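Local coordinates for protein polygalacturonase (Pectobacterium carotovorum subsp. carotovorum, PDB 1BHE) that is a secreted endo-acting enzyme that hydrolyses the 1,4-alpha-D-galacturonosyl links of polygalacturonic acid and takes part in maceration and soft-rotting of plant tissue, at residues S133-A138 and K193-A198. Numbering follows the deposited sequence.
Sequences SWWELA and KTPSTA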
loop_
_atom_site.group_PDB
_atom_site.type_symbol
_atom_site.label_atom_id
_atom_site.label_comp_id
_atom_site.label_asym_id
_atom_site.label_seq_id
_atom_site.Cartn_x
_atom_site.Cartn_y
_atom_site.Cartn_z
ATOM N N SER A 133 7.234 14.247 -15.557
ATOM C CA SER A 133 6.098 13.693 -14.831
ATOM C C SER A 133 6.548 13.306 -13.424
ATOM O O SER A 133 7.750 13.318 -13.148
ATOM C CB SER A 133 5.598 12.423 -15.521
ATOM O OG SER A 133 6.557 11.381 -15.407
ATOM N N TRP A 134 5.610 12.917 -12.563
ATOM C CA TRP A 134 5.982 12.487 -11.217
ATOM C C TRP A 134 6.894 11.259 -11.259
ATOM O O TRP A 134 7.866 11.181 -10.503
ATOM C CB TRP A 134 4.751 12.129 -10.405
ATOM C CG TRP A 134 3.722 13.156 -10.095
ATOM C CD1 TRP A 134 2.416 13.120 -10.512
ATOM C CD2 TRP A 134 3.840 14.322 -9.281
ATOM N NE1 TRP A 134 1.729 14.200 -10.019
ATOM C CE2 TRP A 134 2.582 14.953 -9.258
ATOM C CE3 TRP A 134 4.898 14.907 -8.577
ATOM C CZ2 TRP A 134 2.344 16.138 -8.562
ATOM C CZ3 TRP A 134 4.658 16.078 -7.882
ATOM C CH2 TRP A 134 3.394 16.683 -7.879
ATOM N N TRP A 135 6.584 10.277 -12.110
ATOM C CA TRP A 135 7.417 9.069 -12.146
ATOM C C TRP A 135 8.809 9.324 -12.694
ATOM O O TRP A 135 9.764 8.654 -12.279
ATOM C CB TRP A 135 6.720 7.943 -12.899
ATOM C CG TRP A 135 5.462 7.463 -12.234
ATOM C CD1 TRP A 135 5.167 7.444 -10.898
ATOM C CD2 TRP A 135 4.341 6.881 -12.902
ATOM N NE1 TRP A 135 3.913 6.916 -10.705
ATOM C CE2 TRP A 135 3.382 6.568 -11.918
ATOM C CE3 TRP A 135 4.039 6.636 -14.250
ATOM C CZ2 TRP A 135 2.147 6.003 -12.239
ATOM C CZ3 TRP A 135 2.812 6.078 -14.563
ATOM C CH2 TRP A 135 1.878 5.769 -13.559
ATOM N N GLU A 136 8.976 10.300 -13.575
ATOM C CA GLU A 136 10.290 10.636 -14.123
ATOM C C GLU A 136 11.262 11.157 -13.079
ATOM O O GLU A 136 12.477 11.098 -13.286
ATOM C CB GLU A 136 10.134 11.648 -15.267
ATOM C CG GLU A 136 9.788 10.950 -16.572
ATOM C CD GLU A 136 9.362 11.866 -17.696
ATOM O OE1 GLU A 136 8.907 12.998 -17.450
ATOM O OE2 GLU A 136 9.477 11.426 -18.862
ATOM N N LEU A 137 10.792 11.638 -11.929
ATOM C CA LEU A 137 11.648 12.083 -10.844
ATOM C C LEU A 137 12.377 10.952 -10.126
ATOM O O LEU A 137 13.399 11.203 -9.476
ATOM C CB LEU A 137 10.832 12.889 -9.827
ATOM C CG LEU A 137 10.161 14.173 -10.315
ATOM C CD1 LEU A 137 9.024 14.571 -9.382
ATOM C CD2 LEU A 137 11.162 15.316 -10.426
ATOM N N ALA A 138 11.906 9.714 -10.195
ATOM C CA ALA A 138 12.537 8.582 -9.532
ATOM C C ALA A 138 13.913 8.259 -10.100
ATOM O O ALA A 138 14.873 8.089 -9.337
ATOM C CB ALA A 138 11.653 7.348 -9.615
ATOM N N LYS A 193 -4.118 -0.269 -9.992
ATOM C CA LYS A 193 -3.438 -0.531 -11.256
ATOM C C LYS A 193 -2.533 0.634 -11.647
ATOM O O LYS A 193 -2.965 1.736 -11.978
ATOM C CB LYS A 193 -4.421 -0.844 -12.378
ATOM C CG LYS A 193 -3.793 -1.257 -13.696
ATOM C CD LYS A 193 -2.884 -2.476 -13.590
ATOM C CE LYS A 193 -2.289 -2.793 -14.960
ATOM N NZ LYS A 193 -1.582 -4.103 -14.978
ATOM N N THR A 194 -1.246 0.352 -11.605
ATOM C CA THR A 194 -0.169 1.282 -11.927
ATOM C C THR A 194 0.918 0.483 -12.630
ATOM O O THR A 194 1.139 -0.685 -12.312
ATOM C CB THR A 194 0.337 1.954 -10.638
ATOM O OG1 THR A 194 -0.599 2.992 -10.278
ATOM C CG2 THR A 194 1.704 2.589 -10.767
ATOM N N PRO A 195 1.543 1.056 -13.648
ATOM C CA PRO A 195 2.556 0.364 -14.426
ATOM C C PRO A 195 3.653 -0.247 -13.582
ATOM O O PRO A 195 4.185 0.334 -12.632
ATOM C CB PRO A 195 3.089 1.430 -15.374
ATOM C CG PRO A 195 1.990 2.432 -15.489
ATOM C CD PRO A 195 1.296 2.432 -14.148
ATOM N N SER A 196 4.140 -1.421 -13.999
ATOM C CA SER A 196 5.187 -2.155 -13.312
ATOM C C SER A 196 6.536 -1.455 -13.268
ATOM O O SER A 196 7.383 -1.762 -12.425
ATOM C CB SER A 196 5.359 -3.522 -14.003
ATOM O OG SER A 196 5.969 -3.325 -15.269
ATOM N N THR A 197 6.770 -0.485 -14.142
ATOM C CA THR A 197 8.010 0.264 -14.201
ATOM C C THR A 197 8.007 1.519 -13.341
ATOM O O THR A 197 9.048 2.170 -13.216
ATOM C CB THR A 197 8.283 0.678 -15.670
ATOM O OG1 THR A 197 7.075 1.274 -16.165
ATOM C CG2 THR A 197 8.624 -0.545 -16.505
ATOM N N ALA A 198 6.857 1.890 -12.774
ATOM C CA ALA A 198 6.783 3.087 -11.945
ATOM C C ALA A 198 7.289 2.810 -10.531
ATOM O O ALA A 198 6.680 2.047 -9.788
ATOM C CB ALA A 198 5.358 3.625 -11.898
#
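The indole of Trp135 takes the methyl of Ala198 on one face. Ala198 CB lies 3.5 Å from the centroid of the five-membered ring of Trp135, 12° off its normal, a CH-pi contact. Ala198 CB is also 3.5 Å from Trp135 CE2, near the bond shared by the two rings. The far end of the six-membered ring meets Pro195 and Thr194 obliquely. Pro195 CD is 3.4 Å from Trp135 CH2, and the two side chains run roughly at right angles. Thr194 CG2 comes to 3.7 Å from Trp135 CZ2. In Thr194, chi1 of -78° splits the branches: CG2, anti to the backbone N, meets the indole, and OG1, beside that N, is hydrogen-bonded with His176 NE2. Trp135 NE1 donates to the backbone O of Ser172, which helps fix the rotation of the indole. The fold is the right-handed parallel beta-helix of family 28 glycosyl hydrolases. Residues 193-198 leave strand 183-193 in a loop, and a type I turn runs from Pro195 to Ala198, closed by the hydrogen bond from Ala198 N to Pro195 O, 3.1 Å. Ala198 lies about 7 Å, side chain to side chain, from Asp223, the predicted proton donor. Segment 133-138 runs into helix 136-144. There Ser133 and Glu136 form a capping box, with Glu136 N giving to Ser133 OG at 3.2 Å and Ser133 N to Glu136 OE1 at 2.8 Å.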